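CARDB domain-containing protein (Pyrococcus furiosus, PDB 3IDU) is of unknown function, but this fragment of it, a CARDB domain of all-beta fold, binds two manganese ions. Local coordinates at residues A[68-71]-A[72-76]. Residues are numbered along the deposited sequence; the frame is centred on the assembly and turned at random.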
loop_
_atom_site.group_PDB
_atom_site.type_symbol
_atom_site.label_atom_id
_atom_site.label_comp_id
_atom_site.label_asym_id
_atom_site.label_seq_id
_atom_site.Cartn_x
_atom_site.Cartn_y
_atom_site.Cartn_z
ATOM N N VAL A 68 4.660 -6.915 7.816
ATOM C CA VAL A 68 4.967 -5.810 8.715
ATOM C C VAL A 68 4.126 -5.771 9.975
ATOM O O VAL A 68 3.105 -6.448 10.084
ATOM C CB VAL A 68 4.809 -4.441 8.012
ATOM C CG1 VAL A 68 5.605 -4.422 6.722
ATOM C CG2 VAL A 68 3.346 -4.151 7.755
ATOM N N SER A 69 4.592 -4.979 10.935
ATOM C CA SER A 69 3.888 -4.791 12.186
ATOM C C SER A 69 3.609 -3.303 12.269
ATOM O O SER A 69 4.376 -2.495 11.745
ATOM C CB SER A 69 4.748 -5.225 13.375
ATOM O OG SER A 69 5.924 -4.438 13.454
ATOM N N LEU A 70 2.499 -2.933 12.901
ATOM C CA LEU A 70 2.151 -1.526 13.041
ATOM C C LEU A 70 1.444 -1.275 14.351
ATOM O O LEU A 70 0.379 -1.837 14.612
ATOM C CB LEU A 70 1.244 -1.069 11.897
ATOM C CG LEU A 70 1.870 -0.969 10.508
ATOM C CD1 LEU A 70 0.752 -0.816 9.481
ATOM C CD2 LEU A 70 2.835 0.201 10.441
ATOM N N GLY A 71 2.049 -0.434 15.176
ATOM C CA GLY A 71 1.439 -0.106 16.447
ATOM C C GLY A 71 0.287 0.845 16.197
ATOM O O GLY A 71 0.049 1.257 15.058
ATOM N N PRO A 72 -0.460 1.205 17.243
ATOM C CA PRO A 72 -1.584 2.127 17.060
ATOM C C PRO A 72 -1.120 3.458 16.460
ATOM O O PRO A 72 -0.082 4.000 16.847
ATOM C CB PRO A 72 -2.151 2.273 18.476
ATOM C CG PRO A 72 -0.988 1.951 19.365
ATOM C CD PRO A 72 -0.311 0.811 18.653
ATOM N N LYS A 73 -1.888 3.962 15.501
ATOM C CA LYS A 73 -1.577 5.222 14.847
ATOM C C LYS A 73 -0.164 5.271 14.267
ATOM O O LYS A 73 0.438 6.339 14.200
ATOM C CB LYS A 73 -1.777 6.384 15.830
ATOM C CG LYS A 73 -3.223 6.601 16.257
ATOM C CD LYS A 73 -3.366 7.859 17.108
ATOM C CE LYS A 73 -4.820 8.152 17.453
ATOM N NZ LYS A 73 -4.958 9.329 18.362
ATOM N N GLU A 74 0.371 4.126 13.853
ATOM C CA GLU A 74 1.716 4.096 13.280
ATOM C C GLU A 74 1.672 3.970 11.757
ATOM O O GLU A 74 0.727 3.415 11.188
ATOM C CB GLU A 74 2.536 2.939 13.862
ATOM C CG GLU A 74 3.998 2.980 13.429
ATOM C CD GLU A 74 4.853 1.858 14.011
ATOM O OE1 GLU A 74 6.089 1.902 13.822
ATOM O OE2 GLU A 74 4.305 0.937 14.650
ATOM N N GLU A 75 2.697 4.502 11.103
ATOM C CA GLU A 75 2.788 4.439 9.653
ATOM C C GLU A 75 4.180 3.994 9.259
ATOM O O GLU A 75 5.163 4.345 9.914
ATOM C CB GLU A 75 2.510 5.814 9.029
ATOM C CG GLU A 75 2.649 5.830 7.507
ATOM C CD GLU A 75 2.422 7.203 6.896
ATOM O OE1 GLU A 75 2.484 7.314 5.653
ATOM O OE2 GLU A 75 2.182 8.173 7.651
ATOM N N LYS A 76 4.262 3.200 8.202
ATOM C CA LYS A 76 5.551 2.748 7.707
ATOM C C LYS A 76 5.588 2.937 6.204
ATOM O O LYS A 76 4.566 2.810 5.522
ATOM C CB LYS A 76 5.791 1.279 8.065
ATOM C CG LYS A 76 6.155 1.063 9.524
ATOM C CD LYS A 76 6.430 -0.404 9.848
ATOM C CE LYS A 76 6.900 -0.544 11.291
ATOM N NZ LYS A 76 7.103 -1.958 11.711
#
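A type II beta turn, G71 to E74, carries the chain from strand 61-70 to strand 75-82, which belong to the two different sheets of this CARDB domain. Its closing bond runs from E74 N to G71 O (3.1 Å). P72 suits the second position because its ring fixes phi near -58°, whereas K73 fills the left-handed third position, where glycine is commonest but a lysine is tolerated. E74 closes the turn a second time: with CG anti to the backbone N (chi1 -172°) and the chain extended, its carboxylate reaches back so that OE2 accepts G71 N at 2.7 Å through its anti lone pair, almost straight at 169°. Further along, K76 stretches across to S69, where NZ donates to the carbonyl O at 2.8 Å. On the way its methylenes run alongside L70 in the opposite direction, K76 CG 3.6 Å from L70 CD2, so lysine serves as both apolar spacer and donor. Replacing K76 by alanine removes the long arm, which would probably leave S69 O without this donor and uncover one side of the L70 methyl. L70 is buried between the sheets, also touching V41 of strand 35-43 and lying close to L19 of a manganese site. Backbone bonds pair L70 with V49 in one sheet and K76 with V41 in the other, and the turn bridges their edge strands.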